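Local coordinates for histidine triad (HIT) protein (Marinobacter aquaeolei, PDB 3OHE) that probably works as a hydrolase of the histidine triad (HIT) family and binds calcium ions, at residues A[20-25]-A[56-61]; A[37-42]-A[88-93]; A[29-34]-A[113-118]. One frame throughout, in Å; residues are numbered along the deposited sequence.

Interaction 1 (A[20-25]-A[56-61]); sequences RLCDVL and QRLLFE. With CA (calcium ion), chain D.
Cys-22, first residue of strand 22-27, and Arg-20 and Leu-21 just before it pack against helix 52-72, a helix-on-sheet contact of the α+β HIT fold. The tight part lies around Leu-21. Its CD2 approaches Leu-58 CB at 4.1 Å, side chains crossing at about a right angle, while Cys-22 SG sits 3.8 Å from Leu-58 CD1. Beside this apolar patch is the buried carboxylate of Glu-61. Its OE2 takes the backbone N of Leu-21 (3.1 Å) on its syn lone pair and, on the anti side, a side-on grip from Arg-57, whose chain bends at chi2 (69°) to bring NE 2.8 Å from Glu-61 OE2 and NH2 to the same oxygen. Three N-H groups hold one oxygen, and Ser-19 binds the other, OE1. This shared grip probably favours the ionised carboxylate.

Toward solvent the contact loosens. On the outer helix surface, Gln-56 OE1 binds calcium at 2.4 Å, with Glu-53 as a second protein ligand. Arg-20 is exposed; its CB rests 3.6 Å from Arg-57 NH2 and its guanidinium stacks on that of Arg-57. The two like charges can lie this close probably because Arg-57 is paired with Glu-61 and Arg-20 with the terminal carboxylate of Ala-137. The Arg-57 guanidinium is sandwiched: Phe-60 CD2 lies over the centre of one face and the Arg-20 guanidinium on the other, planes 15° and centres 4.2 Å apart.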
loop_
_atom_site.group_PDB
_atom_site.type_symbol
_atom_site.label_atom_id
_atom_site.label_comp_id
_atom_site.label_asym_id
_atom_site.label_seq_id
_atom_site.Cartn_x
_atom_site.Cartn_y
_atom_site.Cartn_z
ATOM N N ARG A 20 -1.599 17.954 -8.440
ATOM C CA ARG A 20 -2.922 18.349 -8.890
ATOM C C ARG A 20 -3.981 17.940 -7.876
ATOM O O ARG A 20 -4.857 18.746 -7.526
ATOM C CB ARG A 20 -3.222 17.770 -10.267
ATOM C CG ARG A 20 -4.409 18.445 -10.962
ATOM C CD ARG A 20 -4.619 17.985 -12.386
ATOM N NE ARG A 20 -3.432 18.319 -13.183
ATOM C CZ ARG A 20 -3.291 18.012 -14.463
ATOM N NH1 ARG A 20 -4.243 17.342 -15.094
ATOM N NH2 ARG A 20 -2.162 18.327 -15.096
ATOM N N LEU A 21 -3.880 16.719 -7.339
ATOM C CA LEU A 21 -4.882 16.216 -6.406
ATOM C C LEU A 21 -4.497 16.283 -4.919
ATOM O O LEU A 21 -5.402 16.305 -4.078
ATOM C CB LEU A 21 -5.188 14.750 -6.793
ATOM C CG LEU A 21 -6.209 13.978 -5.938
ATOM C CD1 LEU A 21 -7.584 14.629 -6.051
ATOM C CD2 LEU A 21 -6.238 12.515 -6.375
ATOM N N CYS A 22 -3.203 16.272 -4.609
ATOM C CA CYS A 22 -2.743 15.949 -3.261
ATOM C C CYS A 22 -1.828 16.976 -2.636
ATOM O O CYS A 22 -1.008 17.633 -3.307
ATOM C CB CYS A 22 -1.954 14.630 -3.245
ATOM S SG CYS A 22 -2.864 13.185 -3.846
ATOM N N ASP A 23 -1.894 17.068 -1.308
ATOM C CA ASP A 23 -0.774 17.638 -0.574
ATOM C C ASP A 23 0.348 16.618 -0.525
ATOM O O ASP A 23 0.128 15.426 -0.278
ATOM C CB ASP A 23 -1.209 18.036 0.848
ATOM C CG ASP A 23 -2.037 19.322 0.889
ATOM O OD1 ASP A 23 -2.165 20.049 -0.132
ATOM O OD2 ASP A 23 -2.568 19.648 2.001
ATOM N N VAL A 24 1.574 17.102 -0.740
ATOM C CA VAL A 24 2.754 16.256 -0.781
ATOM C C VAL A 24 3.561 16.568 0.454
ATOM O O VAL A 24 4.060 17.708 0.600
ATOM C CB VAL A 24 3.579 16.456 -2.068
ATOM C CG1 VAL A 24 4.715 15.404 -2.139
ATOM C CG2 VAL A 24 2.696 16.379 -3.295
ATOM N N LEU A 25 3.670 15.593 1.368
ATOM C CA LEU A 25 4.218 15.794 2.697
ATOM C C LEU A 25 5.436 14.922 2.904
ATOM O O LEU A 25 5.452 13.768 2.530
ATOM C CB LEU A 25 3.142 15.476 3.737
ATOM C CG LEU A 25 1.790 16.190 3.607
ATOM C CD1 LEU A 25 0.887 15.731 4.752
ATOM C CD2 LEU A 25 1.948 17.751 3.547
ATOM N N GLN A 56 -7.923 7.099 -10.232
ATOM C CA GLN A 56 -6.967 7.005 -11.331
ATOM C C GLN A 56 -5.941 8.150 -11.309
ATOM O O GLN A 56 -4.793 7.932 -11.648
ATOM C CB GLN A 56 -7.683 6.930 -12.674
ATOM C CG GLN A 56 -8.436 5.608 -12.889
ATOM C CD GLN A 56 -9.011 5.497 -14.274
ATOM O OE1 GLN A 56 -9.115 6.509 -15.001
ATOM N NE2 GLN A 56 -9.358 4.274 -14.683
ATOM N N ARG A 57 -6.333 9.339 -10.882
ATOM C CA ARG A 57 -5.373 10.413 -10.718
ATOM C C ARG A 57 -4.394 10.123 -9.589
ATOM O O ARG A 57 -3.188 10.359 -9.734
ATOM C CB ARG A 57 -6.077 11.755 -10.518
ATOM C CG ARG A 57 -5.127 12.944 -10.347
ATOM C CD ARG A 57 -4.387 13.272 -11.621
ATOM N NE ARG A 57 -3.237 14.121 -11.338
ATOM C CZ ARG A 57 -2.412 14.549 -12.278
ATOM N NH1 ARG A 57 -2.687 14.374 -13.568
ATOM N NH2 ARG A 57 -1.327 15.195 -11.910
ATOM N N LEU A 58 -4.897 9.611 -8.479
ATOM C CA LEU A 58 -4.021 9.238 -7.383
ATOM C C LEU A 58 -3.007 8.179 -7.824
ATOM O O LEU A 58 -1.838 8.251 -7.475
ATOM C CB LEU A 58 -4.832 8.713 -6.184
ATOM C CG LEU A 58 -4.034 8.315 -4.936
ATOM C CD1 LEU A 58 -3.155 9.480 -4.432
ATOM C CD2 LEU A 58 -5.022 7.818 -3.881
ATOM N N LEU A 59 -3.469 7.179 -8.577
ATOM C CA LEU A 59 -2.572 6.168 -9.110
ATOM C C LEU A 59 -1.498 6.779 -9.996
ATOM O O LEU A 59 -0.311 6.455 -9.894
ATOM C CB LEU A 59 -3.381 5.120 -9.894
ATOM C CG LEU A 59 -2.589 4.131 -10.741
ATOM C CD1 LEU A 59 -1.725 3.207 -9.881
ATOM C CD2 LEU A 59 -3.581 3.318 -11.660
ATOM N N PHE A 60 -1.903 7.659 -10.911
ATOM C CA PHE A 60 -0.931 8.336 -11.797
ATOM C C PHE A 60 0.138 9.036 -10.946
ATOM O O PHE A 60 1.346 8.890 -11.190
ATOM C CB PHE A 60 -1.628 9.351 -12.727
ATOM C CG PHE A 60 -0.675 10.241 -13.418
ATOM C CD1 PHE A 60 0.060 9.797 -14.488
ATOM C CD2 PHE A 60 -0.398 11.511 -12.910
ATOM C CE1 PHE A 60 0.989 10.661 -15.107
ATOM C CE2 PHE A 60 0.534 12.354 -13.505
ATOM C CZ PHE A 60 1.230 11.901 -14.595
ATOM N N GLU A 61 -0.307 9.804 -9.965
ATOM C CA GLU A 61 0.620 10.581 -9.132
ATOM C C GLU A 61 1.515 9.665 -8.309
ATOM O O GLU A 61 2.726 9.908 -8.187
ATOM C CB GLU A 61 -0.141 11.563 -8.223
ATOM C CG GLU A 61 -0.859 12.638 -9.055
ATOM C CD GLU A 61 -1.544 13.724 -8.228
ATOM O OE1 GLU A 61 -1.460 13.627 -6.999
ATOM O OE2 GLU A 61 -2.148 14.663 -8.815
HETATM CA CA CA D . -9.479 7.923 -16.888
HETATM O O HOH W 1 -9.570 5.438 -17.595
HETATM O O HOH W 2 -11.870 6.996 -17.042
#

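Interaction 2 (A[37-42]-A[88-93]); sequences LVPRVS and PQLHLH
Leu-37 and Leu-92 form an antiparallel hydrogen-bonded pair that joins strands 34-39 and 92-97 of the sheet. Leu-37 N reaches Leu-92 O at 3.0 Å, and Leu-92 N returns to Leu-37 O at 2.9 Å. The latter oxygen also receives a CA-H...O contact from His-91 CA at 3.4 Å. Just before the pair, His-91 ND1 donates to Gln-89 O (2.8 Å), almost straight at 173° and in the plane of the ring. With chi1 at 61°, CG sits between the backbone N and the carbonyl carbon, which folds the imidazole back onto its own chain. NE2, at the other end of the ring, bonds a glycerol that probably came from the crystallisation liquor.

Past the close approach of Val-38 and His-91 the backbones part, and a water lies 2.9 Å from both Pro-39 O and Leu-90 O. Apolar packing surrounds these polar groups. Val-38 sends CG2 alongside His-91 CB and CG1 toward the amide of Gln-89, whose polar end is bound by the backbone of His-6 and Gln-4. Pro-39 CG meets Leu-90 CD2 at 4.0 Å, side chains crossing at about a right angle. Gln-89, His-91 and His-93 recall the alternating histidines of the HIT signature, with glutamine probably in the first place. The bond at ND1 restrains the ring of His-91 and is consistent with NE2 being the nitrogen turned to a probable pocket, where the glycerol sits.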
loop_
_atom_site.group_PDB
_atom_site.type_symbol
_atom_site.label_atom_id
_atom_site.label_comp_id
_atom_site.label_asym_id
_atom_site.label_seq_id
_atom_site.Cartn_x
_atom_site.Cartn_y
_atom_site.Cartn_z
ATOM N N LEU A 37 1.284 11.216 0.118
ATOM C CA LEU A 37 0.295 11.924 -0.702
ATOM C C LEU A 37 -1.036 11.929 0.009
ATOM O O LEU A 37 -1.531 10.861 0.393
ATOM C CB LEU A 37 0.121 11.258 -2.072
ATOM C CG LEU A 37 1.303 11.303 -3.016
ATOM C CD1 LEU A 37 0.944 10.565 -4.320
ATOM C CD2 LEU A 37 1.710 12.741 -3.292
ATOM N N VAL A 38 -1.598 13.117 0.214
ATOM C CA VAL A 38 -2.899 13.265 0.878
ATOM C C VAL A 38 -3.868 13.902 -0.129
ATOM O O VAL A 38 -3.810 15.109 -0.385
ATOM C CB VAL A 38 -2.846 14.123 2.126
ATOM C CG1 VAL A 38 -4.190 14.016 2.879
ATOM C CG2 VAL A 38 -1.669 13.714 3.047
ATOM N N PRO A 39 -4.799 13.103 -0.706
ATOM C CA PRO A 39 -5.754 13.689 -1.639
ATOM C C PRO A 39 -6.617 14.742 -0.927
ATOM O O PRO A 39 -7.117 14.493 0.170
ATOM C CB PRO A 39 -6.616 12.488 -2.072
ATOM C CG PRO A 39 -5.807 11.327 -1.784
ATOM C CD PRO A 39 -4.929 11.643 -0.619
ATOM N N ARG A 40 -6.758 15.900 -1.567
ATOM C CA ARG A 40 -7.486 17.028 -0.962
ATOM C C ARG A 40 -8.991 16.870 -1.216
ATOM O O ARG A 40 -9.617 17.669 -1.907
ATOM C CB ARG A 40 -6.993 18.354 -1.511
ATOM C CG ARG A 40 -5.572 18.712 -1.090
ATOM C CD ARG A 40 -5.233 20.144 -1.507
ATOM N NE ARG A 40 -5.185 20.199 -2.953
ATOM C CZ ARG A 40 -4.096 19.870 -3.654
ATOM N NH1 ARG A 40 -2.932 19.700 -3.042
ATOM N NH2 ARG A 40 -4.122 19.781 -4.958
ATOM N N VAL A 41 -9.550 15.822 -0.648
ATOM C CA VAL A 41 -10.966 15.464 -0.802
ATOM C C VAL A 41 -11.458 15.161 0.609
ATOM O O VAL A 41 -10.898 14.307 1.286
ATOM C CB VAL A 41 -11.156 14.253 -1.721
ATOM C CG1 VAL A 41 -12.650 13.904 -1.841
ATOM C CG2 VAL A 41 -10.544 14.491 -3.109
ATOM N N SER A 42 -12.484 15.850 1.088
ATOM C CA SER A 42 -12.944 15.659 2.456
ATOM C C SER A 42 -13.570 14.283 2.669
ATOM O O SER A 42 -14.195 13.729 1.778
ATOM C CB SER A 42 -13.914 16.770 2.854
ATOM O OG SER A 42 -15.135 16.655 2.136
ATOM N N PRO A 88 -7.896 8.842 10.201
ATOM C CA PRO A 88 -8.906 8.350 9.240
ATOM C C PRO A 88 -8.814 8.993 7.853
ATOM O O PRO A 88 -9.334 8.444 6.908
ATOM C CB PRO A 88 -10.244 8.707 9.913
ATOM C CG PRO A 88 -9.925 9.950 10.742
ATOM C CD PRO A 88 -8.505 9.680 11.257
ATOM N N GLN A 89 -8.081 10.083 7.740
ATOM C CA GLN A 89 -7.909 10.784 6.485
ATOM C C GLN A 89 -6.969 10.008 5.573
ATOM O O GLN A 89 -5.805 9.833 5.891
ATOM C CB GLN A 89 -7.367 12.163 6.774
ATOM C CG GLN A 89 -7.149 13.044 5.532
ATOM C CD GLN A 89 -6.905 14.479 5.919
ATOM O OE1 GLN A 89 -5.772 14.886 6.189
ATOM N NE2 GLN A 89 -7.992 15.245 6.033
ATOM N N LEU A 90 -7.471 9.592 4.422
ATOM C CA LEU A 90 -6.698 8.808 3.465
ATOM C C LEU A 90 -5.357 9.502 3.164
ATOM O O LEU A 90 -5.321 10.666 2.760
ATOM C CB LEU A 90 -7.463 8.653 2.160
ATOM C CG LEU A 90 -6.714 8.005 0.975
ATOM C CD1 LEU A 90 -6.273 6.586 1.312
ATOM C CD2 LEU A 90 -7.573 8.068 -0.269
ATOM N N HIS A 91 -4.266 8.725 3.305
ATOM C CA HIS A 91 -2.954 9.204 2.949
ATOM C C HIS A 91 -2.130 8.005 2.499
ATOM O O HIS A 91 -2.249 6.921 3.056
ATOM C CB HIS A 91 -2.324 10.006 4.092
ATOM C CG HIS A 91 -2.126 9.245 5.363
ATOM N ND1 HIS A 91 -3.154 8.977 6.232
ATOM C CD2 HIS A 91 -1.000 8.788 5.971
ATOM C CE1 HIS A 91 -2.671 8.358 7.305
ATOM N NE2 HIS A 91 -1.367 8.212 7.161
ATOM N N LEU A 92 -1.281 8.237 1.503
ATOM C CA LEU A 92 -0.571 7.149 0.853
ATOM C C LEU A 92 0.925 7.313 1.103
ATOM O O LEU A 92 1.527 8.302 0.669
ATOM C CB LEU A 92 -0.949 7.159 -0.645
ATOM C CG LEU A 92 -0.510 6.014 -1.532
ATOM C CD1 LEU A 92 -1.144 4.691 -1.004
ATOM C CD2 LEU A 92 -0.893 6.233 -3.012
ATOM N N HIS A 93 1.507 6.353 1.816
ATOM C CA HIS A 93 2.943 6.320 2.146
ATOM C C HIS A 93 3.768 5.830 0.985
ATOM O O HIS A 93 3.408 4.847 0.358
ATOM C CB HIS A 93 3.187 5.354 3.313
ATOM C CG HIS A 93 2.479 5.705 4.572
ATOM N ND1 HIS A 93 2.944 6.678 5.420
ATOM C CD2 HIS A 93 1.387 5.161 5.143
ATOM C CE1 HIS A 93 2.134 6.737 6.458
ATOM N NE2 HIS A 93 1.182 5.832 6.315
HETATM O O HOH W 3 -7.589 12.298 2.034
#

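Interaction 3 (A[29-34]-A[113-118]); sequences DNTWPW and PPVPYT
Asn-30 lays its CB squarely over the face of the Tyr-117 ring, 3.6 Å from the ring centroid and 8° off the normal, a CH-pi contact. Its CG lies between the backbone N and the carbonyl carbon (chi1 72°), which swings the amide off the ring and onto Val-115, where OD1 lies 3.4 Å from Val-115 CB. The other end of the amide, ND2, is bonded by Gln-121.

The polar centre of the contact is Asp-29. Its OD1 accepts the backbone N of Val-115 at 3.0 Å, in a nearly straight bond (174°) that comes in from above the carboxylate plane. The same oxygen accepts Thr-31 OG1 on the syn side and Thr-31 N at 3.1 Å, the latter closing an Asx turn. Three donors grip OD1, while OD2 bonds a glycerol, probably from the crystallisation liquor. Pro-114 CA lies over the face of the carboxylate, 3.4 Å from Asp-29 CG. A return bond from Asn-30 N to Val-115 O (2.8 Å) completes the link between the backbones. Replacing Asp-29 by an alanine would probably leave Val-115 N and both Thr-31 donors without their shared acceptor and set the Asx turn free to open.

A water 2.7 Å from Tyr-117 OH, lying at the ring edge, connects the phenol to Trp-32 O. The loop 29-34 joins strands 22-27 and 34-39, and residues 113-118 lead into helix 119-135, with Thr-118 as its N-cap; Tyr-117 packs on Leu-26 of strand 22-27 and on Gln-122 and Val-125 of that helix.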
loop_
_atom_site.group_PDB
_atom_site.type_symbol
_atom_site.label_atom_id
_atom_site.label_comp_id
_atom_site.label_asym_id
_atom_site.label_seq_id
_atom_site.Cartn_x
_atom_site.Cartn_y
_atom_site.Cartn_z
ATOM N N ASP A 29 10.814 12.001 9.678
ATOM C CA ASP A 29 11.715 10.965 10.160
ATOM C C ASP A 29 12.745 10.785 9.072
ATOM O O ASP A 29 12.436 10.244 8.008
ATOM C CB ASP A 29 10.962 9.659 10.468
ATOM C CG ASP A 29 11.873 8.592 11.071
ATOM O OD1 ASP A 29 13.098 8.875 11.243
ATOM O OD2 ASP A 29 11.369 7.473 11.313
ATOM N N ASN A 30 13.977 11.242 9.327
ATOM C CA ASN A 30 15.011 11.234 8.315
ATOM C C ASN A 30 15.688 9.870 8.182
ATOM O O ASN A 30 16.623 9.709 7.396
ATOM C CB ASN A 30 16.021 12.362 8.501
ATOM C CG ASN A 30 16.942 12.143 9.673
ATOM O OD1 ASN A 30 17.017 11.053 10.214
ATOM N ND2 ASN A 30 17.686 13.189 10.053
ATOM N N THR A 31 15.190 8.876 8.915
ATOM C CA THR A 31 15.729 7.512 8.870
ATOM C C THR A 31 15.533 6.869 7.480
ATOM O O THR A 31 16.366 6.075 7.049
ATOM C CB THR A 31 15.108 6.647 9.990
ATOM O OG1 THR A 31 15.313 7.321 11.236
ATOM C CG2 THR A 31 15.745 5.225 10.072
ATOM N N TRP A 32 14.436 7.203 6.796
ATOM C CA TRP A 32 14.132 6.727 5.438
ATOM C C TRP A 32 13.558 7.885 4.640
ATOM O O TRP A 32 12.853 8.691 5.224
ATOM C CB TRP A 32 13.072 5.585 5.396
ATOM C CG TRP A 32 13.371 4.407 6.207
ATOM C CD1 TRP A 32 14.063 3.280 5.822
ATOM C CD2 TRP A 32 13.056 4.225 7.572
ATOM N NE1 TRP A 32 14.157 2.418 6.858
ATOM C CE2 TRP A 32 13.560 2.948 7.948
ATOM C CE3 TRP A 32 12.319 4.972 8.506
ATOM C CZ2 TRP A 32 13.414 2.447 9.216
ATOM C CZ3 TRP A 32 12.183 4.485 9.740
ATOM C CH2 TRP A 32 12.725 3.204 10.097
ATOM N N PRO A 33 13.778 7.932 3.303
ATOM C CA PRO A 33 13.062 8.887 2.446
ATOM C C PRO A 33 11.602 8.483 2.374
ATOM O O PRO A 33 11.286 7.388 1.866
ATOM C CB PRO A 33 13.787 8.762 1.093
ATOM C CG PRO A 33 15.116 8.066 1.403
ATOM C CD PRO A 33 14.774 7.149 2.522
ATOM N N TRP A 34 10.719 9.318 2.889
ATOM C CA TRP A 34 9.326 8.911 3.157
ATOM C C TRP A 34 8.422 10.097 2.857
ATOM O O TRP A 34 8.472 11.122 3.538
ATOM C CB TRP A 34 9.253 8.438 4.605
ATOM C CG TRP A 34 7.948 7.937 5.125
ATOM C CD1 TRP A 34 6.719 8.008 4.580
ATOM C CD2 TRP A 34 7.801 7.288 6.380
ATOM N NE1 TRP A 34 5.796 7.422 5.430
ATOM C CE2 TRP A 34 6.444 6.991 6.561
ATOM C CE3 TRP A 34 8.695 6.979 7.410
ATOM C CZ2 TRP A 34 5.984 6.359 7.725
ATOM C CZ3 TRP A 34 8.234 6.352 8.537
ATOM C CH2 TRP A 34 6.902 6.046 8.685
ATOM N N PRO A 113 12.349 5.027 17.247
ATOM C CA PRO A 113 11.821 6.413 17.284
ATOM C C PRO A 113 12.194 7.242 16.016
ATOM O O PRO A 113 13.257 7.006 15.452
ATOM C CB PRO A 113 12.520 7.023 18.501
ATOM C CG PRO A 113 12.972 5.858 19.322
ATOM C CD PRO A 113 13.287 4.752 18.352
ATOM N N PRO A 114 11.358 8.208 15.628
ATOM C CA PRO A 114 11.711 9.056 14.476
ATOM C C PRO A 114 12.821 10.027 14.803
ATOM O O PRO A 114 12.969 10.451 15.973
ATOM C CB PRO A 114 10.446 9.859 14.237
ATOM C CG PRO A 114 9.820 9.964 15.615
ATOM C CD PRO A 114 10.091 8.630 16.243
ATOM N N VAL A 115 13.602 10.372 13.790
ATOM C CA VAL A 115 14.631 11.386 13.924
ATOM C C VAL A 115 14.187 12.582 13.058
ATOM O O VAL A 115 14.154 12.471 11.828
ATOM C CB VAL A 115 15.998 10.847 13.489
ATOM C CG1 VAL A 115 17.071 11.941 13.533
ATOM C CG2 VAL A 115 16.374 9.631 14.343
ATOM N N PRO A 116 13.865 13.727 13.682
ATOM C CA PRO A 116 13.375 14.851 12.879
ATOM C C PRO A 116 14.468 15.395 11.942
ATOM O O PRO A 116 15.662 15.356 12.251
ATOM C CB PRO A 116 13.011 15.907 13.919
ATOM C CG PRO A 116 13.798 15.519 15.150
ATOM C CD PRO A 116 13.933 14.031 15.123
ATOM N N TYR A 117 14.044 15.892 10.801
ATOM C CA TYR A 117 14.926 16.576 9.888
ATOM C C TYR A 117 15.447 17.847 10.526
ATOM O O TYR A 117 14.682 18.627 11.108
ATOM C CB TYR A 117 14.171 16.942 8.583
ATOM C CG TYR A 117 13.990 15.782 7.633
ATOM C CD1 TYR A 117 13.013 14.822 7.817
ATOM C CD2 TYR A 117 14.826 15.648 6.523
ATOM C CE1 TYR A 117 12.884 13.774 6.927
ATOM C CE2 TYR A 117 14.718 14.598 5.638
ATOM C CZ TYR A 117 13.748 13.635 5.858
ATOM O OH TYR A 117 13.653 12.607 4.952
ATOM N N THR A 118 16.733 18.102 10.345
ATOM C CA THR A 118 17.240 19.442 10.634
ATOM C C THR A 118 16.735 20.410 9.555
ATOM O O THR A 118 16.232 19.990 8.524
ATOM C CB THR A 118 18.777 19.469 10.615
ATOM O OG1 THR A 118 19.211 19.277 9.265
ATOM C CG2 THR A 118 19.396 18.409 11.523
HETATM O O HOH W 4 11.446 11.130 5.317
#

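Interactions 1 and 2 are neighbours, their centres about 9 Å apart, and both reach the antiparallel sheet: strand 22-27 adjoins strand 34-39, which in turn pairs with strand 92-97. Backbone bonds tie them, Asp-23 to Val-38 and Leu-21 to Arg-40. Interaction 3 lies across the centre of the chain, its centre about 22 Å from that of interaction 1 and 20 Å from that of interaction 2. Its 29-34 loop joins the two strands used by interactions 1 and 2, and Trp-34 meets His-93 of interaction 2. Along the chain, interaction 2 nests inside the span closed by interaction 3, so the C-terminal region is fastened back over the loop of an early hairpin.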